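Local coordinates for protein DNA gyrase, B subunit, truncated (Myxococcus xanthus, PDB 3CWV) that probably takes part, as a GyrB-family subunit, in the ATP-dependent breakage, passage and rejoining of double-stranded DNA, at residues A[50-55]-A[69-74]; A[73-78]-A[114-119]; A[120-125]-A[141-146]; A[177-182]-A[203-208]. All blocks are in the same frame, centred on the assembly; numbering follows the deposited sequence.

Interaction 1. Residues A[50-55]-A[69-74]; sequences ECRDVV and TSRTVT
Thr-69 and Asp-53 are joined by two hydrogen bonds. The backbone N of Thr-69 donates to Asp-53 O at 3.1 Å. Thr-69 OG1 donates to Asp-53 OD2 at 3.0 Å and meets the lone pair that faces away from the other carboxylate oxygen. The OG1 sits between its own backbone N and carbonyl carbon (chi1 54°), which turns it to the aspartate.

Waters extend the polar network. One accepts from Arg-71 N and lies near Glu-50 O, Glu-50 OE1 and Thr-72 OG1, with too few protons for every acceptor around it. Another lies in the guanidinium plane of Arg-71, accepts from NH2 at 2.9 Å and donates to Thr-69 OG1.

The guanidinium groups of Arg-52 and Arg-71 lie flat on each other, with centres 3.8 Å apart and planes at 5°. On the other face of Arg-71, Glu-50 OE1 stands 3.9 Å from NH1. This long salt bridge rests on charge alone, and it may offset part of the repulsion between the arginines. A leucine in place of Arg-71 would probably leave Glu-50 without this charge partner and the Arg-52 guanidinium without its stacking surface.

Arg-71 NH1 also hydrogen-bonds to Gly-49 O. The contact closes the open end of the antiparallel hairpin of strands 53-58 and 64-70. Helix 28-47 packs against Cys-51 and Val-54, and strand 189-194 pairs beside strand 53-58.

Interaction 2. Residues A[73-78]-A[114-119]; sequences VTAENL and VDIWAD
Ile-116 reaches from its strand into the first turn of helix 75-82 and touches it with three carbons. Its CG2 is anti to the backbone N, while CG1 lies beside that N (chi1 -51°). The two branches therefore spread over different parts of the turn. CG2 meets the backbone where the helix begins, 3.8 Å from Ala-75 N, and also approaches Val-73 CG1. CD1 rests 3.9 Å from Ala-75 CB. The second torsion, at 101°, is away from a staggered value.

Helix 75-82 here packs on one face of the mixed sheet that contains strand 109-118, a layering consistent with the GHKL-type ATPase domain of GyrB relatives. Thr-74 is its N-cap: OG1 accepts from Asn-77 N at 3.0 Å.

Leu-78, one turn along, slides past Ile-116 in the opposite direction and brings CG to 4.0 Å from Ile-116 CG1. Its first torsion likewise lies away from a staggered value (chi1 -97°). Leu-78 CD1 then meets Val-114 CG1 at 3.8 Å. An alanine at Ile-116 would probably open a gap beside Ala-75 and take away one of the surfaces that Leu-78 packs on. Val-153 of strand 151-159 also touches Leu-78, and Trp-123 of strand 121-128 touches Ala-75.

Interaction 3. Residues A[120-125]-A[141-146]; sequences GRQWRV and PMEPMP
Gln-122 receives the backbone N-H of Glu-143 on its OE1 at 2.8 Å. The bond is fairly straight, with an N-H...O angle of 162°, and the donor stands nearly along the C=O axis. Gln-122 can reach the loop because its chain is fully extended (chi1 179°, chi2 -179°). Glu-143 in turn forms a salt bridge with Arg-124, OE1 to NH2 at 3.0 Å. The oxygen lies in the guanidinium plane, at its edge, but the arginine meets the carboxylate from above its plane.

One water ties the two pairs together. It accepts from Gln-122 NE2 and donates to Glu-143 OE1. Met-142 packs alongside, its CG 3.8 Å from Gln-122 CB. Its SD lies 3.5 Å from Gly-120 O.

Asp-115 on the neighbouring strand 109-118 probably positions the first shell. Its OD1 accepts a hydrogen bond from Gln-122 NE2 and forms a salt bridge with Arg-124 NE, the stronger polar partner of that arginine. Trp-117 NE1 bonds to Glu-143 O and so holds the loop from the same strand. The contact thus fastens the irregular connection between strands 131-139 and 151-159 across strand 121-128, near one edge of a mixed beta-sheet.

Interaction 4. Residues A[177-182]-A[203-208]; sequences RCNELA and WHLPGG
Trp-203 lies with one face against helix 171-184, and Asn-179 lies over it. This is helix-on-sheet packing: strand 199-204 is the last strand at one side of the mixed sheet, and its end folds against the helix.

The amide plane of Asn-179 is only 19° from the indole plane. Its CB makes a CH-pi contact with the five-membered ring, 3.9 Å from the centroid and 18° off the ring normal. CG follows on the same face, 3.4 Å from Trp-203 NE1. The amide swings over the pyrrole end because CG is anti to the backbone N (chi1 -168°). Cys-178 serves the other end of the indole, where its CB comes obliquely to within 3.6 Å of CZ3.

Ala-182, one turn further along the helix, faces the root of the tryptophan. Its CB stands 3.5 Å from Trp-203 CB and also touches Leu-205 CD1. Leu-205 begins a type I beta turn that ends at Gly-208 and leads into helix 208-217. Phe-192 of strand 189-194 also packs on Trp-203. A water joins the helix to the backbone of Leu-205: it lies 2.6 Å from Ala-182 O and accepts from Leu-205 N.

All four contacts reach the same eight-stranded mixed sheet, which is consistent with the ATP-binding domain of the GyrB family. Interactions 1 and 2 share Val-73 and Thr-74, where the chain passes from strand 64-70 into helix 75-82; their centres are about 10 Å apart. Interactions 2 and 3, with centres about 9 Å apart, touch directly. Ile-116 O and Trp-123 N, 2.8 Å apart, probably form a hydrogen bond between their neighbouring strands. Trp-117 CD1 packs 3.6 Å from Met-145 CG. Interaction 4 lies toward the other side of the sheet. Its centre is about 16 Å from that of interaction 1 and 28 Å from that of interaction 3, with nearest atoms about 4 Å and 14 Å away.

Interaction 1. Residues A[50-55]-A[69-74]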
# COMPACT_ATOMS: atom_id res chain seq x y z
N GLU A 50 12.85 -2.35 5.55
CA GLU A 50 13.36 -1.35 6.48
C GLU A 50 12.34 -0.88 7.53
O GLU A 50 12.56 0.10 8.25
CB GLU A 50 13.91 -0.15 5.71
CG GLU A 50 15.06 -0.50 4.73
CD GLU A 50 16.32 -0.94 5.47
OE1 GLU A 50 16.38 -0.82 6.72
OE2 GLU A 50 17.26 -1.42 4.81
N CYS A 51 11.22 -1.58 7.63
CA CYS A 51 10.21 -1.22 8.63
C CYS A 51 9.43 -2.45 9.01
O CYS A 51 8.88 -3.13 8.13
CB CYS A 51 9.26 -0.15 8.08
SG CYS A 51 7.92 0.23 9.28
N ARG A 52 9.39 -2.74 10.31
CA ARG A 52 8.70 -3.92 10.81
C ARG A 52 7.37 -3.61 11.50
O ARG A 52 6.58 -4.52 11.71
CB ARG A 52 9.58 -4.67 11.80
CG ARG A 52 10.85 -5.26 11.13
CD ARG A 52 11.79 -5.87 12.20
NE ARG A 52 13.06 -6.29 11.60
CZ ARG A 52 14.23 -6.29 12.23
NH1 ARG A 52 14.31 -5.89 13.49
NH2 ARG A 52 15.32 -6.69 11.59
N ASP A 53 7.16 -2.35 11.90
CA ASP A 53 5.95 -1.95 12.66
C ASP A 53 5.47 -0.58 12.21
O ASP A 53 6.28 0.34 12.03
CB ASP A 53 6.19 -1.88 14.18
CG ASP A 53 6.88 -3.11 14.72
OD1 ASP A 53 6.18 -3.99 15.25
OD2 ASP A 53 8.12 -3.20 14.59
N VAL A 54 4.15 -0.45 12.04
CA VAL A 54 3.50 0.81 11.68
C VAL A 54 2.26 0.95 12.56
O VAL A 54 1.45 0.01 12.64
CB VAL A 54 3.01 0.79 10.19
CG1 VAL A 54 2.26 2.10 9.84
CG2 VAL A 54 4.16 0.57 9.25
N VAL A 55 2.12 2.09 13.23
CA VAL A 55 0.93 2.39 14.05
C VAL A 55 0.27 3.68 13.58
O VAL A 55 0.89 4.73 13.56
CB VAL A 55 1.30 2.58 15.51
CG1 VAL A 55 0.02 2.73 16.38
CG2 VAL A 55 2.13 1.37 15.99
N THR A 69 8.69 1.93 13.08
CA THR A 69 10.00 1.51 13.58
C THR A 69 10.94 1.49 12.40
O THR A 69 10.51 1.48 11.25
CB THR A 69 9.96 0.10 14.24
OG1 THR A 69 9.39 -0.84 13.32
CG2 THR A 69 9.12 0.14 15.53
N SER A 70 12.24 1.48 12.68
CA SER A 70 13.23 1.65 11.62
C SER A 70 14.58 1.22 12.15
O SER A 70 14.78 1.20 13.38
CB SER A 70 13.29 3.13 11.21
OG SER A 70 14.14 3.31 10.07
N ARG A 71 15.50 0.89 11.25
CA ARG A 71 16.91 0.76 11.64
C ARG A 71 17.72 1.84 10.94
O ARG A 71 18.92 1.94 11.16
CB ARG A 71 17.46 -0.62 11.26
CG ARG A 71 17.17 -1.75 12.26
CD ARG A 71 16.83 -3.03 11.50
NE ARG A 71 15.43 -2.97 11.08
CZ ARG A 71 14.94 -3.38 9.92
NH1 ARG A 71 15.74 -3.90 8.99
NH2 ARG A 71 13.64 -3.26 9.67
N THR A 72 17.09 2.65 10.10
CA THR A 72 17.87 3.63 9.31
C THR A 72 17.48 5.11 9.43
O THR A 72 18.28 5.99 9.08
CB THR A 72 17.88 3.26 7.82
OG1 THR A 72 16.52 3.18 7.34
CG2 THR A 72 18.60 1.93 7.61
N VAL A 73 16.26 5.41 9.88
CA VAL A 73 15.79 6.80 9.88
C VAL A 73 16.74 7.73 10.66
O VAL A 73 17.31 7.34 11.69
CB VAL A 73 14.32 6.92 10.43
CG1 VAL A 73 14.25 6.60 11.95
CG2 VAL A 73 13.74 8.32 10.09
N THR A 74 16.93 8.94 10.16
CA THR A 74 17.66 9.96 10.93
C THR A 74 16.89 11.27 11.05
O THR A 74 16.06 11.61 10.21
CB THR A 74 19.00 10.30 10.28
OG1 THR A 74 18.75 11.01 9.07
CG2 THR A 74 19.79 9.04 9.94
O HOH W 1 12.68 2.84 8.08
O HOH W 2 15.27 0.66 8.41
O HOH W 3 11.53 -4.79 7.70
O HOH W 4 11.99 -1.86 11.61

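Interaction 2. Residues A[73-78]-A[114-119]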
# COMPACT_ATOMS: atom_id res chain seq x y z
N VAL A 73 16.26 5.41 9.88
CA VAL A 73 15.79 6.80 9.88
C VAL A 73 16.74 7.73 10.66
O VAL A 73 17.31 7.34 11.69
CB VAL A 73 14.32 6.92 10.43
CG1 VAL A 73 14.25 6.60 11.95
CG2 VAL A 73 13.74 8.32 10.09
N THR A 74 16.93 8.94 10.16
CA THR A 74 17.66 9.96 10.93
C THR A 74 16.89 11.27 11.05
O THR A 74 16.06 11.61 10.21
CB THR A 74 19.00 10.30 10.28
OG1 THR A 74 18.75 11.01 9.07
CG2 THR A 74 19.79 9.04 9.94
N ALA A 75 17.23 12.05 12.07
CA ALA A 75 16.63 13.37 12.20
C ALA A 75 17.00 14.29 11.04
O ALA A 75 16.17 15.10 10.62
CB ALA A 75 17.03 14.01 13.55
N GLU A 76 18.23 14.20 10.53
CA GLU A 76 18.62 15.06 9.40
C GLU A 76 17.79 14.76 8.16
O GLU A 76 17.40 15.68 7.43
CB GLU A 76 20.09 14.85 9.04
CG GLU A 76 20.58 16.04 8.25
CD GLU A 76 21.67 15.71 7.27
OE1 GLU A 76 22.47 14.78 7.55
OE2 GLU A 76 21.73 16.41 6.22
N ASN A 77 17.57 13.47 7.92
CA ASN A 77 16.64 12.94 6.89
C ASN A 77 15.26 13.62 7.01
O ASN A 77 14.81 14.23 6.04
CB ASN A 77 16.62 11.40 7.03
CG ASN A 77 15.41 10.68 6.36
OD1 ASN A 77 14.60 11.26 5.62
ND2 ASN A 77 15.34 9.37 6.62
N LEU A 78 14.66 13.60 8.20
CA LEU A 78 13.33 14.18 8.42
C LEU A 78 13.30 15.69 8.21
O LEU A 78 12.38 16.20 7.57
CB LEU A 78 12.75 13.82 9.80
CG LEU A 78 11.78 12.63 9.83
CD1 LEU A 78 10.46 12.99 9.05
CD2 LEU A 78 12.42 11.39 9.22
N VAL A 114 7.03 16.15 14.73
CA VAL A 114 7.70 14.95 14.29
C VAL A 114 8.73 14.55 15.38
O VAL A 114 9.51 15.37 15.81
CB VAL A 114 8.44 15.22 12.96
CG1 VAL A 114 9.31 14.04 12.53
CG2 VAL A 114 7.41 15.52 11.84
N ASP A 115 8.73 13.29 15.77
CA ASP A 115 9.71 12.77 16.75
C ASP A 115 10.54 11.70 16.10
O ASP A 115 10.02 10.86 15.37
CB ASP A 115 9.00 12.20 17.96
CG ASP A 115 8.31 13.27 18.81
OD1 ASP A 115 9.01 13.86 19.66
OD2 ASP A 115 7.07 13.47 18.67
N ILE A 116 11.85 11.72 16.34
CA ILE A 116 12.73 10.72 15.76
C ILE A 116 13.53 10.16 16.93
O ILE A 116 14.10 10.92 17.71
CB ILE A 116 13.71 11.32 14.69
CG1 ILE A 116 13.00 12.18 13.62
CG2 ILE A 116 14.52 10.20 14.01
CD1 ILE A 116 13.13 13.68 13.89
N TRP A 117 13.53 8.83 17.07
CA TRP A 117 14.28 8.17 18.14
C TRP A 117 15.43 7.45 17.44
O TRP A 117 15.21 6.78 16.43
CB TRP A 117 13.42 7.12 18.87
CG TRP A 117 12.33 7.65 19.79
CD1 TRP A 117 12.39 7.81 21.14
CD2 TRP A 117 10.99 8.03 19.40
NE1 TRP A 117 11.17 8.28 21.61
CE2 TRP A 117 10.30 8.43 20.56
CE3 TRP A 117 10.33 8.10 18.17
CZ2 TRP A 117 8.98 8.87 20.54
CZ3 TRP A 117 9.01 8.54 18.14
CH2 TRP A 117 8.35 8.91 19.31
N ALA A 118 16.64 7.57 17.98
CA ALA A 118 17.82 6.87 17.45
C ALA A 118 18.95 6.97 18.48
O ALA A 118 19.07 7.99 19.15
CB ALA A 118 18.28 7.49 16.14
N ASP A 119 19.74 5.91 18.64
CA ASP A 119 20.93 5.96 19.51
C ASP A 119 20.64 6.32 20.96
O ASP A 119 21.38 7.08 21.58
CB ASP A 119 21.95 6.97 18.97
CG ASP A 119 22.35 6.68 17.54
OD1 ASP A 119 22.73 5.52 17.28
OD2 ASP A 119 22.27 7.61 16.69

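Interaction 3. Residues A[120-125]-A[141-146]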
# COMPACT_ATOMS: atom_id res chain seq x y z
N GLY A 120 19.55 5.79 21.49
CA GLY A 120 19.16 6.12 22.85
C GLY A 120 18.71 7.55 23.07
O GLY A 120 18.50 7.97 24.21
N ARG A 121 18.55 8.32 21.99
CA ARG A 121 18.15 9.71 22.10
C ARG A 121 16.97 10.00 21.16
O ARG A 121 16.70 9.24 20.24
CB ARG A 121 19.33 10.64 21.78
CG ARG A 121 20.49 10.62 22.81
CD ARG A 121 21.55 11.65 22.47
NE ARG A 121 22.03 11.49 21.10
CZ ARG A 121 23.02 10.67 20.74
NH1 ARG A 121 23.38 10.59 19.47
NH2 ARG A 121 23.66 9.94 21.66
N GLN A 122 16.31 11.12 21.42
CA GLN A 122 15.11 11.54 20.71
C GLN A 122 15.25 13.01 20.26
O GLN A 122 15.71 13.89 21.02
CB GLN A 122 13.89 11.36 21.62
CG GLN A 122 12.54 11.78 21.03
CD GLN A 122 11.39 11.61 21.99
OE1 GLN A 122 11.55 11.07 23.09
NE2 GLN A 122 10.20 12.06 21.58
N TRP A 123 14.82 13.28 19.03
CA TRP A 123 14.83 14.63 18.50
C TRP A 123 13.41 14.97 18.06
O TRP A 123 12.70 14.10 17.58
CB TRP A 123 15.76 14.68 17.29
CG TRP A 123 16.07 16.07 16.87
CD1 TRP A 123 15.48 16.80 15.85
CD2 TRP A 123 17.04 16.93 17.48
NE1 TRP A 123 16.04 18.07 15.81
CE2 TRP A 123 16.99 18.17 16.80
CE3 TRP A 123 17.95 16.77 18.54
CZ2 TRP A 123 17.83 19.24 17.14
CZ3 TRP A 123 18.77 17.84 18.89
CH2 TRP A 123 18.71 19.06 18.19
N ARG A 124 13.02 16.24 18.20
CA ARG A 124 11.66 16.69 17.91
C ARG A 124 11.66 17.95 17.04
O ARG A 124 12.32 18.94 17.38
CB ARG A 124 10.90 16.97 19.22
CG ARG A 124 9.41 17.41 19.04
CD ARG A 124 8.74 17.55 20.41
NE ARG A 124 8.56 16.22 21.01
CZ ARG A 124 8.26 15.99 22.27
NH1 ARG A 124 8.14 16.98 23.13
NH2 ARG A 124 8.14 14.74 22.68
N VAL A 125 10.88 17.92 15.95
CA VAL A 125 10.71 19.07 15.05
C VAL A 125 9.24 19.50 15.07
O VAL A 125 8.37 18.66 14.83
CB VAL A 125 11.06 18.68 13.59
CG1 VAL A 125 10.90 19.92 12.61
CG2 VAL A 125 12.45 18.04 13.50
N PRO A 141 14.50 13.96 29.29
CA PRO A 141 14.94 12.63 28.89
C PRO A 141 14.04 12.11 27.75
O PRO A 141 12.94 12.63 27.54
CB PRO A 141 14.70 11.80 30.16
CG PRO A 141 13.48 12.45 30.76
CD PRO A 141 13.71 13.93 30.53
N MET A 142 14.54 11.11 27.03
CA MET A 142 13.86 10.38 25.98
C MET A 142 12.51 9.86 26.48
O MET A 142 12.41 9.28 27.56
CB MET A 142 14.74 9.20 25.54
CG MET A 142 14.45 8.64 24.17
SD MET A 142 15.18 7.02 23.81
CE MET A 142 13.92 5.87 24.36
N GLU A 143 11.46 10.08 25.69
CA GLU A 143 10.14 9.58 26.03
C GLU A 143 9.93 8.22 25.38
O GLU A 143 10.63 7.89 24.41
CB GLU A 143 9.10 10.63 25.64
CG GLU A 143 9.39 11.95 26.36
CD GLU A 143 8.46 13.08 25.97
OE1 GLU A 143 7.68 12.90 25.01
OE2 GLU A 143 8.53 14.16 26.61
N PRO A 144 9.00 7.39 25.91
CA PRO A 144 8.94 6.02 25.40
C PRO A 144 8.50 5.93 23.94
O PRO A 144 7.60 6.67 23.51
CB PRO A 144 7.89 5.34 26.30
CG PRO A 144 7.66 6.28 27.45
CD PRO A 144 7.98 7.64 26.95
N MET A 145 9.14 5.04 23.19
CA MET A 145 8.78 4.75 21.81
C MET A 145 7.46 4.01 21.83
O MET A 145 7.30 3.12 22.65
CB MET A 145 9.84 3.85 21.17
CG MET A 145 11.23 4.44 21.12
SD MET A 145 12.47 3.37 20.37
CE MET A 145 11.95 3.36 18.66
N PRO A 146 6.50 4.37 20.93
CA PRO A 146 5.25 3.63 20.80
C PRO A 146 5.43 2.12 20.61
O PRO A 146 4.66 1.34 21.16
CB PRO A 146 4.62 4.25 19.55
CG PRO A 146 5.12 5.64 19.55
CD PRO A 146 6.53 5.54 20.04
O HOH W 5 7.52 11.66 22.81

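Interaction 4. Residues A[177-182]-A[203-208]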
# COMPACT_ATOMS: atom_id res chain seq x y z
N ARG A 177 -7.63 0.50 5.07
CA ARG A 177 -6.36 0.75 4.36
C ARG A 177 -5.20 0.12 5.14
O ARG A 177 -4.22 -0.36 4.56
CB ARG A 177 -6.14 2.25 4.14
CG ARG A 177 -4.80 2.63 3.51
CD ARG A 177 -4.67 2.26 2.03
NE ARG A 177 -5.71 2.88 1.20
CZ ARG A 177 -5.51 3.75 0.21
NH1 ARG A 177 -4.28 4.14 -0.14
NH2 ARG A 177 -6.56 4.22 -0.45
N CYS A 178 -5.31 0.13 6.46
CA CYS A 178 -4.28 -0.49 7.28
C CYS A 178 -4.24 -2.01 7.06
O CYS A 178 -3.17 -2.62 6.95
CB CYS A 178 -4.53 -0.17 8.75
SG CYS A 178 -4.14 1.51 9.27
N ASN A 179 -5.43 -2.62 7.00
CA ASN A 179 -5.56 -4.05 6.74
C ASN A 179 -4.92 -4.41 5.39
O ASN A 179 -4.17 -5.40 5.30
CB ASN A 179 -7.05 -4.42 6.81
CG ASN A 179 -7.31 -5.93 6.83
OD1 ASN A 179 -6.40 -6.78 6.68
ND2 ASN A 179 -8.58 -6.27 7.00
N GLU A 180 -5.18 -3.61 4.35
CA GLU A 180 -4.58 -3.81 3.04
C GLU A 180 -3.08 -3.72 3.09
O GLU A 180 -2.39 -4.50 2.45
CB GLU A 180 -5.01 -2.72 2.08
CG GLU A 180 -6.44 -2.72 1.71
CD GLU A 180 -6.74 -1.61 0.73
OE1 GLU A 180 -5.80 -0.86 0.35
OE2 GLU A 180 -7.92 -1.48 0.36
N LEU A 181 -2.56 -2.71 3.79
CA LEU A 181 -1.12 -2.52 3.92
C LEU A 181 -0.43 -3.76 4.56
O LEU A 181 0.63 -4.21 4.09
CB LEU A 181 -0.84 -1.26 4.73
CG LEU A 181 0.59 -1.01 5.21
CD1 LEU A 181 1.53 -0.80 4.02
CD2 LEU A 181 0.67 0.18 6.16
N ALA A 182 -1.02 -4.31 5.62
CA ALA A 182 -0.53 -5.58 6.19
C ALA A 182 -0.49 -6.73 5.18
O ALA A 182 0.45 -7.54 5.17
CB ALA A 182 -1.35 -5.98 7.43
N TRP A 203 -2.96 -5.89 12.65
CA TRP A 203 -2.93 -6.87 11.56
C TRP A 203 -1.50 -7.34 11.35
O TRP A 203 -0.58 -6.55 11.36
CB TRP A 203 -3.43 -6.24 10.25
CG TRP A 203 -4.86 -5.87 10.31
CD1 TRP A 203 -5.93 -6.68 10.03
CD2 TRP A 203 -5.41 -4.59 10.66
NE1 TRP A 203 -7.11 -5.99 10.19
CE2 TRP A 203 -6.83 -4.70 10.57
CE3 TRP A 203 -4.85 -3.37 11.06
CZ2 TRP A 203 -7.68 -3.64 10.86
CZ3 TRP A 203 -5.69 -2.31 11.34
CH2 TRP A 203 -7.10 -2.45 11.24
N HIS A 204 -1.34 -8.65 11.18
CA HIS A 204 -0.07 -9.22 10.82
C HIS A 204 -0.44 -10.40 9.92
O HIS A 204 -1.07 -11.37 10.37
CB HIS A 204 0.73 -9.62 12.07
CG HIS A 204 2.02 -10.32 11.76
ND1 HIS A 204 2.30 -11.60 12.19
CD2 HIS A 204 3.08 -9.94 11.01
CE1 HIS A 204 3.48 -11.97 11.73
NE2 HIS A 204 3.98 -10.98 11.02
N LEU A 205 -0.19 -10.24 8.62
CA LEU A 205 -0.61 -11.22 7.63
C LEU A 205 0.63 -11.82 6.95
O LEU A 205 0.97 -11.46 5.83
CB LEU A 205 -1.59 -10.60 6.60
CG LEU A 205 -3.07 -10.43 7.03
CD1 LEU A 205 -3.24 -9.37 8.11
CD2 LEU A 205 -3.98 -10.10 5.82
N PRO A 206 1.33 -12.75 7.64
CA PRO A 206 2.56 -13.28 7.03
C PRO A 206 2.28 -14.01 5.71
O PRO A 206 3.14 -14.08 4.85
CB PRO A 206 3.14 -14.22 8.10
CG PRO A 206 2.00 -14.52 9.05
CD PRO A 206 1.03 -13.35 8.96
N GLY A 207 1.05 -14.48 5.53
CA GLY A 207 0.67 -15.09 4.26
C GLY A 207 0.27 -14.10 3.19
O GLY A 207 -0.11 -14.50 2.10
N GLY A 208 0.33 -12.80 3.47
CA GLY A 208 0.15 -11.81 2.41
C GLY A 208 -1.23 -11.75 1.76
O GLY A 208 -2.26 -11.84 2.43
O HOH W 6 1.56 -8.40 7.37